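Local coordinates for interleukin-2 receptor subunit beta (Mus musculus, PDB 6DG5), which probably serves as the signalling beta subunit of the receptors for interleukin-2 and interleukin-15 at the cell surface, passing on the growth signal of interleukin-2, at residues B[16-24]-B[50-60]; B[117-125]-B[201-209]. All coordinates share one frame; numbering follows the deposited sequence.

Interaction 1 of 2, residues B[16-24]-B[50-60]; sequences ANVSCMWSH and LTLVRQASWAC. With NAG (2-acetamido-2-deoxy-beta-D-glucopyranose), chain E; MAN (alpha-D-mannopyranose), chain C.
W22 and W58 face each other as an antiparallel hydrogen-bonded pair, and bonds run both ways between them. W22 N gives a nearly straight bond to W58 O (2.8 Å, 160°) that lies in the carbonyl plane, and W58 N returns one to a lone pair of W22 O. That same W22 O sits in plane at the edge of the W58 indole. With its CG turned beside its own carbonyl carbon (chi1 -168°), W22 carries its ring to L50, whose CD1 stops 3.8 Å from W22 CE3, the two side chains crossing at about a right angle. L52 CD1 lies over the centre of one face of the W58 ring, 3.5 Å above its plane. The C20–C60 pair lies on the same face of the sheet as the two tryptophans. On the opposite face M21 is more exposed, its bent chain laying CE on A59 CB at 3.9 Å. Toward H24 the pairing slackens: H24 N makes only a weak bond to A56 O (3.4 Å), within the type II turn R54–S57. Disulfides tie C20 to C10 and C60 to C48; strand 17-23 runs between strands 8-12 and 57-63, and W22 reaches V94 and K95 of strand 91-99.

Interaction 2 of 2, residues B[117-125]-B[201-209]; sequences HIDTQRCNI and PLTFRTRPA. With NAG (2-acetamido-2-deoxy-beta-D-glucopyranose), chain D.
T120 meets R207 where the turn after strand 111-118 runs against the tail of the chain. The methyl CG2 of T120 does the touching: it lies 3.3 Å from R207 O and 3.7 Å from R207 CB, and it also comes near P208 O. CG and CD of R207 run alongside the same methyl, so the arginine lends its aliphatic part to the contact. One hydrogen bond crosses between the segments here, from R207 N to D119 O (3.0 Å, 163°). It is straight at the hydrogen, though the donor stands well above the carbonyl plane. D119 also holds the turn from its own side, OD1 accepting T120 N through its anti lone pair. T206 packs CB against the carbonyl oxygens of D119 and T120, while its OG1 is hydrogen-bonded to I174 O and T177 N.

The segments belong to the membrane-proximal fibronectin type-III domain, a beta sandwich. Strand 123-125 lies in one sheet and strand 202-205 in the other, their axes 10.2 Å apart, so that side chains fill the space between.

I118, its CG1 anti to the backbone N (chi1 178°), extends CD1 across to the other sheet. This methyl meets the F204 ring obliquely, 3.7 Å from F204 CD2, and also lies close to R205 O. C123 places SG over one face of the F204 ring, 4.2 Å from its centroid, a sulfur-aromatic contact. I125 CD1 approaches F204 CE1 at 3.6 Å, the two side chains crossing at about a right angle. Replacing F204 with an alanine would probably leave C123 SG without its aromatic face and open a gap between the CD1 methyls of I118 and I125. Farther along, I125 CG2 meets L202 CD2 as their side chains slide past each other in opposite directions, with L113 and V115 also touching L202.

How the interactions relate
The two contacts belong to the two extracellular domains of a type I cytokine receptor chain: interaction 1 to the N-terminal one, interaction 2 to the fibronectin type-III domain that carries the WSXWS motif. Their centres lie 39 Å apart, on opposite sides of the chain's centre, and their nearest atoms are about 18 Å apart, so neither touches the other. The first joins neighbouring strands within one sheet; the second bridges two facing sheets. Each segment pair includes a glycosylated asparagine, N17 and N124. Mannose residues lie against V53 of interaction 1 and P201 of interaction 2; both belong to the surroundings of one glycan, which also borders N17, so sugar lies between the two domains.

Interaction 1 of 2, residues B[16-24]-B[50-60]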
loop_
_atom_site.group_PDB
_atom_site.type_symbol
_atom_site.label_atom_id
_atom_site.label_comp_id
_atom_site.label_asym_id
_atom_site.label_seq_id
_atom_site.Cartn_x
_atom_site.Cartn_y
_atom_site.Cartn_z
ATOM N N ALA B 16 -9.075 -14.436 7.224
ATOM C CA ALA B 16 -9.528 -15.175 8.398
ATOM C C ALA B 16 -9.321 -16.682 8.275
ATOM O O ALA B 16 -10.013 -17.447 8.957
ATOM C CB ALA B 16 -11.006 -14.887 8.668
ATOM N N ASN B 17 -8.387 -17.129 7.441
ATOM C CA ASN B 17 -8.190 -18.547 7.175
ATOM C C ASN B 17 -6.716 -18.884 7.333
ATOM O O ASN B 17 -5.857 -18.255 6.705
ATOM C CB ASN B 17 -8.685 -18.909 5.767
ATOM C CG ASN B 17 -8.694 -20.415 5.494
ATOM O OD1 ASN B 17 -7.983 -21.197 6.132
ATOM N ND2 ASN B 17 -9.511 -20.818 4.524
ATOM N N VAL B 18 -6.433 -19.865 8.184
ATOM C CA VAL B 18 -5.095 -20.408 8.359
ATOM C C VAL B 18 -5.178 -21.904 8.095
ATOM O O VAL B 18 -5.974 -22.610 8.729
ATOM C CB VAL B 18 -4.539 -20.128 9.765
ATOM C CG1 VAL B 18 -3.159 -20.739 9.922
ATOM C CG2 VAL B 18 -4.500 -18.629 10.032
ATOM N N SER B 19 -4.367 -22.386 7.158
ATOM C CA SER B 19 -4.373 -23.788 6.758
ATOM C C SER B 19 -3.012 -24.399 7.052
ATOM O O SER B 19 -1.982 -23.860 6.634
ATOM C CB SER B 19 -4.713 -23.937 5.273
ATOM O OG SER B 19 -4.887 -25.299 4.926
ATOM N N CYS B 20 -3.012 -25.524 7.763
ATOM C CA CYS B 20 -1.792 -26.209 8.162
ATOM C C CYS B 20 -1.750 -27.602 7.553
ATOM O O CYS B 20 -2.779 -28.278 7.452
ATOM C CB CYS B 20 -1.686 -26.315 9.686
ATOM S SG CYS B 20 -1.510 -24.744 10.561
ATOM N N MET B 21 -0.553 -28.031 7.160
ATOM C CA MET B 21 -0.342 -29.357 6.597
ATOM C C MET B 21 0.801 -30.035 7.336
ATOM O O MET B 21 1.863 -29.435 7.527
ATOM C CB MET B 21 -0.047 -29.283 5.095
ATOM C CG MET B 21 0.043 -30.640 4.415
ATOM S SD MET B 21 -0.182 -30.537 2.630
ATOM C CE MET B 21 -1.932 -30.162 2.528
ATOM N N TRP B 22 0.579 -31.280 7.751
ATOM C CA TRP B 22 1.539 -32.042 8.539
ATOM C C TRP B 22 2.176 -33.114 7.667
ATOM O O TRP B 22 1.469 -33.887 7.011
ATOM C CB TRP B 22 0.861 -32.684 9.751
ATOM C CG TRP B 22 1.812 -33.254 10.757
ATOM C CD1 TRP B 22 3.133 -32.945 10.908
ATOM C CD2 TRP B 22 1.514 -34.240 11.752
ATOM N NE1 TRP B 22 3.675 -33.674 11.940
ATOM C CE2 TRP B 22 2.701 -34.477 12.474
ATOM C CE3 TRP B 22 0.358 -34.944 12.105
ATOM C CZ2 TRP B 22 2.765 -35.388 13.526
ATOM C CZ3 TRP B 22 0.424 -35.848 13.150
ATOM C CH2 TRP B 22 1.619 -36.062 13.848
ATOM N N SER B 23 3.505 -33.160 7.664
ATOM C CA SER B 23 4.259 -34.117 6.863
ATOM C C SER B 23 4.778 -35.223 7.776
ATOM O O SER B 23 5.636 -34.982 8.631
ATOM C CB SER B 23 5.403 -33.425 6.127
ATOM O OG SER B 23 4.907 -32.451 5.224
ATOM N N HIS B 24 4.259 -36.433 7.590
ATOM C CA HIS B 24 4.664 -37.576 8.399
ATOM C C HIS B 24 5.690 -38.430 7.659
ATOM O O HIS B 24 6.793 -38.664 8.153
ATOM C CB HIS B 24 3.449 -38.423 8.778
ATOM C CG HIS B 24 3.729 -39.444 9.836
ATOM N ND1 HIS B 24 3.500 -39.210 11.175
ATOM C CD2 HIS B 24 4.221 -40.703 9.753
ATOM C CE1 HIS B 24 3.836 -40.280 11.871
ATOM N NE2 HIS B 24 4.277 -41.201 11.033
ATOM N N LEU B 50 -7.207 -32.887 11.733
ATOM C CA LEU B 50 -6.402 -33.152 10.548
ATOM C C LEU B 50 -7.027 -34.259 9.710
ATOM O O LEU B 50 -7.516 -35.261 10.241
ATOM C CB LEU B 50 -4.978 -33.541 10.951
ATOM C CG LEU B 50 -4.076 -32.418 11.462
ATOM C CD1 LEU B 50 -2.901 -32.997 12.226
ATOM C CD2 LEU B 50 -3.586 -31.571 10.301
ATOM N N THR B 51 -7.014 -34.072 8.392
ATOM C CA THR B 51 -7.572 -35.031 7.450
ATOM C C THR B 51 -6.552 -35.321 6.357
ATOM O O THR B 51 -5.812 -34.428 5.936
ATOM C CB THR B 51 -8.876 -34.512 6.830
ATOM O OG1 THR B 51 -9.705 -33.956 7.858
ATOM C CG2 THR B 51 -9.629 -35.642 6.141
ATOM N N LEU B 52 -6.522 -36.571 5.898
ATOM C CA LEU B 52 -5.531 -37.002 4.919
ATOM C C LEU B 52 -5.878 -36.476 3.532
ATOM O O LEU B 52 -7.027 -36.573 3.090
ATOM C CB LEU B 52 -5.443 -38.528 4.895
ATOM C CG LEU B 52 -4.307 -39.137 4.072
ATOM C CD1 LEU B 52 -2.967 -38.861 4.732
ATOM C CD2 LEU B 52 -4.518 -40.630 3.877
ATOM N N VAL B 53 -4.881 -35.928 2.842
ATOM C CA VAL B 53 -5.036 -35.422 1.483
ATOM C C VAL B 53 -4.249 -36.264 0.488
ATOM O O VAL B 53 -4.784 -36.698 -0.535
ATOM C CB VAL B 53 -4.624 -33.935 1.394
ATOM C CG1 VAL B 53 -5.033 -33.354 0.051
ATOM C CG2 VAL B 53 -5.238 -33.146 2.533
ATOM N N ARG B 54 -2.972 -36.501 0.768
ATOM C CA ARG B 54 -2.137 -37.371 -0.050
ATOM C C ARG B 54 -1.202 -38.123 0.892
ATOM O O ARG B 54 -1.321 -38.023 2.117
ATOM C CB ARG B 54 -1.389 -36.558 -1.117
ATOM C CG ARG B 54 -1.063 -37.327 -2.390
ATOM N N GLN B 55 -0.266 -38.881 0.324
ATOM C CA GLN B 55 0.616 -39.712 1.135
ATOM C C GLN B 55 1.483 -38.847 2.044
ATOM O O GLN B 55 2.213 -37.971 1.571
ATOM C CB GLN B 55 1.490 -40.592 0.237
ATOM C CG GLN B 55 2.065 -41.816 0.941
ATOM C CD GLN B 55 2.926 -42.669 0.031
ATOM O OE1 GLN B 55 2.874 -42.545 -1.194
ATOM N NE2 GLN B 55 3.731 -43.540 0.627
ATOM N N ALA B 56 1.388 -39.094 3.355
ATOM C CA ALA B 56 2.156 -38.375 4.379
ATOM C C ALA B 56 1.842 -36.880 4.392
ATOM O O ALA B 56 2.723 -36.051 4.637
ATOM C CB ALA B 56 3.663 -38.601 4.213
ATOM N N SER B 57 0.586 -36.517 4.134
ATOM C CA SER B 57 0.158 -35.121 4.175
ATOM C C SER B 57 -1.235 -35.050 4.780
ATOM O O SER B 57 -2.177 -35.643 4.244
ATOM C CB SER B 57 0.171 -34.494 2.777
ATOM O OG SER B 57 -0.715 -35.171 1.906
ATOM N N TRP B 58 -1.362 -34.326 5.890
ATOM C CA TRP B 58 -2.624 -34.153 6.596
ATOM C C TRP B 58 -2.907 -32.664 6.730
ATOM O O TRP B 58 -2.036 -31.905 7.166
ATOM C CB TRP B 58 -2.583 -34.804 7.980
ATOM C CG TRP B 58 -2.090 -36.220 7.981
ATOM C CD1 TRP B 58 -0.798 -36.642 7.843
ATOM C CD2 TRP B 58 -2.881 -37.403 8.148
ATOM N NE1 TRP B 58 -0.738 -38.012 7.905
ATOM C CE2 TRP B 58 -2.003 -38.504 8.093
ATOM C CE3 TRP B 58 -4.246 -37.637 8.335
ATOM C CZ2 TRP B 58 -2.447 -39.819 8.218
ATOM C CZ3 TRP B 58 -4.685 -38.944 8.460
ATOM C CH2 TRP B 58 -3.787 -40.018 8.400
ATOM N N ALA B 59 -4.118 -32.252 6.370
ATOM C CA ALA B 59 -4.467 -30.842 6.305
ATOM C C ALA B 59 -5.507 -30.472 7.354
ATOM O O ALA B 59 -6.260 -31.314 7.852
ATOM C CB ALA B 59 -4.982 -30.474 4.911
ATOM N N CYS B 60 -5.542 -29.178 7.670
ATOM C CA CYS B 60 -6.434 -28.616 8.674
ATOM C C CYS B 60 -6.773 -27.193 8.260
ATOM O O CYS B 60 -5.951 -26.502 7.653
ATOM C CB CYS B 60 -5.782 -28.621 10.059
ATOM S SG CYS B 60 -6.826 -29.126 11.442
HETATM C C1 NAG E . -9.640 -22.188 4.107
HETATM C C2 NAG E . -10.863 -22.325 3.183
HETATM C C3 NAG E . -10.876 -23.686 2.476
HETATM C C4 NAG E . -9.529 -24.006 1.842
HETATM C C5 NAG E . -8.448 -23.878 2.906
HETATM C C6 NAG E . -7.048 -24.150 2.406
HETATM C C7 NAG E . -12.784 -21.009 3.974
HETATM C C8 NAG E . -14.026 -21.018 4.814
HETATM N N2 NAG E . -12.090 -22.150 3.944
HETATM O O3 NAG E . -11.897 -23.692 1.484
HETATM O O4 NAG E . -9.571 -25.336 1.336
HETATM O O5 NAG E . -8.456 -22.534 3.396
HETATM O O6 NAG E . -6.241 -22.982 2.447
HETATM O O7 NAG E . -12.429 -20.015 3.349
HETATM C C1 MAN C . -6.419 -34.566 -3.691
HETATM C C2 MAN C . -4.918 -34.171 -3.588
HETATM C C3 MAN C . -4.486 -33.368 -4.818
HETATM C C4 MAN C . -4.895 -34.081 -6.115
HETATM C C5 MAN C . -6.406 -34.349 -6.103
HETATM C C6 MAN C . -6.881 -35.106 -7.331
HETATM O O2 MAN C . -4.071 -35.325 -3.561
HETATM O O3 MAN C . -3.083 -33.117 -4.818
HETATM O O4 MAN C . -4.570 -33.270 -7.235
HETATM O O5 MAN C . -6.730 -35.151 -4.947
HETATM O O6 MAN C . -8.296 -35.250 -7.244
#

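Interaction 2 of 2, residues B[117-125]-B[201-209]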
loop_
_atom_site.group_PDB
_atom_site.type_symbol
_atom_site.label_atom_id
_atom_site.label_comp_id
_atom_site.label_asym_id
_atom_site.label_seq_id
_atom_site.Cartn_x
_atom_site.Cartn_y
_atom_site.Cartn_z
ATOM N N HIS B 117 -11.938 -9.064 -24.845
ATOM C CA HIS B 117 -11.782 -8.890 -26.280
ATOM C C HIS B 117 -10.893 -10.001 -26.810
ATOM O O HIS B 117 -9.943 -10.412 -26.140
ATOM C CB HIS B 117 -11.177 -7.526 -26.624
ATOM C CG HIS B 117 -10.768 -7.392 -28.058
ATOM N ND1 HIS B 117 -9.449 -7.416 -28.460
ATOM C CD2 HIS B 117 -11.503 -7.251 -29.185
ATOM C CE1 HIS B 117 -9.390 -7.283 -29.774
ATOM N NE2 HIS B 117 -10.623 -7.181 -30.237
ATOM N N ILE B 118 -11.205 -10.494 -28.005
ATOM C CA ILE B 118 -10.374 -11.510 -28.641
ATOM C C ILE B 118 -10.377 -11.264 -30.146
ATOM O O ILE B 118 -11.437 -11.090 -30.754
ATOM C CB ILE B 118 -10.849 -12.934 -28.279
ATOM C CG1 ILE B 118 -9.999 -13.973 -29.006
ATOM C CG2 ILE B 118 -12.344 -13.110 -28.555
ATOM C CD1 ILE B 118 -9.803 -15.243 -28.231
ATOM N N ASP B 119 -9.183 -11.221 -30.735
ATOM C CA ASP B 119 -9.006 -10.940 -32.155
ATOM C C ASP B 119 -8.438 -12.164 -32.872
ATOM O O ASP B 119 -8.490 -13.288 -32.359
ATOM C CB ASP B 119 -8.066 -9.741 -32.332
ATOM C CG ASP B 119 -8.445 -8.854 -33.495
ATOM O OD1 ASP B 119 -8.811 -9.376 -34.568
ATOM O OD2 ASP B 119 -8.387 -7.624 -33.311
ATOM N N THR B 120 -7.894 -11.958 -34.068
ATOM C CA THR B 120 -7.138 -13.037 -34.679
ATOM C C THR B 120 -5.776 -13.183 -34.025
ATOM O O THR B 120 -5.231 -14.290 -33.984
ATOM C CB THR B 120 -6.977 -12.812 -36.181
ATOM O OG1 THR B 120 -6.356 -11.543 -36.417
ATOM C CG2 THR B 120 -8.325 -12.861 -36.869
ATOM N N GLN B 121 -5.224 -12.090 -33.492
ATOM C CA GLN B 121 -3.929 -12.118 -32.826
ATOM C C GLN B 121 -3.926 -11.453 -31.456
ATOM O O GLN B 121 -2.945 -11.613 -30.720
ATOM C CB GLN B 121 -2.857 -11.444 -33.699
ATOM C CG GLN B 121 -2.653 -12.092 -35.058
ATOM C CD GLN B 121 -1.226 -11.965 -35.554
ATOM O OE1 GLN B 121 -0.423 -12.888 -35.412
ATOM N NE2 GLN B 121 -0.904 -10.821 -36.144
ATOM N N ARG B 122 -4.971 -10.719 -31.092
ATOM C CA ARG B 122 -5.031 -10.008 -29.824
ATOM C C ARG B 122 -6.058 -10.653 -28.902
ATOM O O ARG B 122 -6.999 -11.316 -29.348
ATOM C CB ARG B 122 -5.377 -8.528 -30.042
ATOM C CG ARG B 122 -4.446 -7.797 -31.004
ATOM C CD ARG B 122 -5.160 -6.628 -31.675
ATOM N NE ARG B 122 -5.165 -5.418 -30.857
ATOM C CZ ARG B 122 -4.647 -4.256 -31.243
ATOM N NH1 ARG B 122 -4.093 -4.140 -32.442
ATOM N NH2 ARG B 122 -4.694 -3.205 -30.436
ATOM N N CYS B 123 -5.864 -10.449 -27.597
ATOM C CA CYS B 123 -6.758 -10.999 -26.583
ATOM C C CYS B 123 -6.522 -10.345 -25.227
ATOM O O CYS B 123 -5.378 -10.246 -24.772
ATOM C CB CYS B 123 -6.579 -12.513 -26.468
ATOM S SG CYS B 123 -7.595 -13.276 -25.187
ATOM N N ASN B 124 -7.599 -9.905 -24.579
ATOM C CA ASN B 124 -7.540 -9.254 -23.275
ATOM C C ASN B 124 -8.315 -10.103 -22.275
ATOM O O ASN B 124 -9.507 -10.367 -22.470
ATOM C CB ASN B 124 -8.107 -7.832 -23.349
ATOM C CG ASN B 124 -7.816 -7.013 -22.101
ATOM O OD1 ASN B 124 -7.232 -7.509 -21.138
ATOM N ND2 ASN B 124 -8.222 -5.742 -22.121
ATOM N N ILE B 125 -7.637 -10.528 -21.210
ATOM C CA ILE B 125 -8.182 -11.465 -20.234
ATOM C C ILE B 125 -8.186 -10.799 -18.864
ATOM O O ILE B 125 -7.170 -10.238 -18.441
ATOM C CB ILE B 125 -7.367 -12.769 -20.201
ATOM C CG1 ILE B 125 -7.516 -13.519 -21.526
ATOM C CG2 ILE B 125 -7.789 -13.643 -19.026
ATOM C CD1 ILE B 125 -6.295 -14.326 -21.909
ATOM N N PRO B 201 -7.949 -22.809 -15.015
ATOM C CA PRO B 201 -7.500 -22.422 -16.357
ATOM C C PRO B 201 -8.652 -21.967 -17.243
ATOM O O PRO B 201 -9.773 -22.474 -17.161
ATOM C CB PRO B 201 -6.846 -23.700 -16.898
ATOM C CG PRO B 201 -7.382 -24.807 -16.041
ATOM C CD PRO B 201 -7.609 -24.204 -14.694
ATOM N N LEU B 202 -8.356 -20.985 -18.088
ATOM C CA LEU B 202 -9.310 -20.412 -19.028
ATOM C C LEU B 202 -8.887 -20.790 -20.441
ATOM O O LEU B 202 -7.794 -20.421 -20.884
ATOM C CB LEU B 202 -9.376 -18.894 -18.875
ATOM C CG LEU B 202 -10.190 -18.125 -19.915
ATOM C CD1 LEU B 202 -11.671 -18.172 -19.582
ATOM C CD2 LEU B 202 -9.699 -16.691 -20.023
ATOM N N THR B 203 -9.751 -21.515 -21.144
ATOM C CA THR B 203 -9.464 -21.984 -22.492
ATOM C C THR B 203 -10.157 -21.083 -23.506
ATOM O O THR B 203 -11.374 -20.880 -23.434
ATOM C CB THR B 203 -9.921 -23.432 -22.674
ATOM O OG1 THR B 203 -9.538 -24.200 -21.526
ATOM C CG2 THR B 203 -9.283 -24.036 -23.911
ATOM N N PHE B 204 -9.382 -20.545 -24.446
ATOM C CA PHE B 204 -9.906 -19.646 -25.463
ATOM C C PHE B 204 -9.221 -19.921 -26.793
ATOM O O PHE B 204 -8.083 -20.397 -26.837
ATOM C CB PHE B 204 -9.721 -18.172 -25.065
ATOM C CG PHE B 204 -8.284 -17.761 -24.886
ATOM C CD1 PHE B 204 -7.630 -17.982 -23.685
ATOM C CD2 PHE B 204 -7.593 -17.139 -25.913
ATOM C CE1 PHE B 204 -6.310 -17.602 -23.516
ATOM C CE2 PHE B 204 -6.273 -16.756 -25.750
ATOM C CZ PHE B 204 -5.632 -16.986 -24.549
ATOM N N ARG B 205 -9.928 -19.612 -27.879
ATOM C CA ARG B 205 -9.430 -19.829 -29.231
ATOM C C ARG B 205 -9.528 -18.534 -30.024
ATOM O O ARG B 205 -10.552 -17.842 -29.979
ATOM C CB ARG B 205 -10.211 -20.943 -29.941
ATOM C CG ARG B 205 -9.711 -21.264 -31.340
ATOM C CD ARG B 205 -10.498 -22.408 -31.959
ATOM N NE ARG B 205 -10.066 -22.691 -33.325
ATOM C CZ ARG B 205 -9.132 -23.582 -33.644
ATOM N NH1 ARG B 205 -8.530 -24.283 -32.695
ATOM N NH2 ARG B 205 -8.803 -23.773 -34.914
ATOM N N THR B 206 -8.463 -18.212 -30.754
ATOM C CA THR B 206 -8.403 -16.980 -31.520
ATOM C C THR B 206 -9.269 -17.072 -32.774
ATOM O O THR B 206 -9.577 -18.157 -33.275
ATOM C CB THR B 206 -6.958 -16.663 -31.908
ATOM O OG1 THR B 206 -6.320 -17.853 -32.386
ATOM C CG2 THR B 206 -6.193 -16.126 -30.711
ATOM N N ARG B 207 -9.662 -15.903 -33.277
ATOM C CA ARG B 207 -10.481 -15.837 -34.480
ATOM C C ARG B 207 -9.686 -16.348 -35.679
ATOM O O ARG B 207 -8.501 -16.028 -35.818
ATOM C CB ARG B 207 -10.946 -14.400 -34.726
ATOM C CG ARG B 207 -11.880 -14.221 -35.914
ATOM C CD ARG B 207 -12.172 -12.749 -36.183
ATOM N NE ARG B 207 -13.026 -12.150 -35.159
ATOM C CZ ARG B 207 -14.346 -12.027 -35.264
ATOM N NH1 ARG B 207 -14.968 -12.466 -36.351
ATOM N NH2 ARG B 207 -15.045 -11.468 -34.287
ATOM N N PRO B 208 -10.297 -17.148 -36.551
ATOM C CA PRO B 208 -9.558 -17.694 -37.694
ATOM C C PRO B 208 -9.165 -16.615 -38.689
ATOM O O PRO B 208 -9.796 -15.560 -38.786
ATOM C CB PRO B 208 -10.546 -18.689 -38.315
ATOM C CG PRO B 208 -11.887 -18.206 -37.873
ATOM C CD PRO B 208 -11.677 -17.658 -36.496
ATOM N N ALA B 209 -8.098 -16.895 -39.432
ATOM C CA ALA B 209 -7.583 -15.960 -40.421
ATOM C C ALA B 209 -8.438 -15.976 -41.684
ATOM O O ALA B 209 -9.252 -15.078 -41.903
ATOM C CB ALA B 209 -6.135 -16.285 -40.753
HETATM C C1 NAG D . -8.032 -4.827 -21.017
HETATM C C2 NAG D . -7.647 -3.419 -21.487
HETATM C C3 NAG D . -7.548 -2.458 -20.296
HETATM C C4 NAG D . -8.800 -2.522 -19.428
HETATM C C5 NAG D . -9.106 -3.972 -19.061
HETATM C C6 NAG D . -10.400 -4.137 -18.299
HETATM C C7 NAG D . -6.110 -2.599 -23.221
HETATM C C8 NAG D . -4.767 -2.767 -23.866
HETATM N N2 NAG D . -6.393 -3.443 -22.224
HETATM O O3 NAG D . -7.366 -1.134 -20.787
HETATM O O4 NAG D . -8.597 -1.786 -18.224
HETATM O O5 NAG D . -9.226 -4.764 -20.251
HETATM O O6 NAG D . -11.518 -3.695 -19.054
HETATM O O7 NAG D . -6.903 -1.735 -23.588
#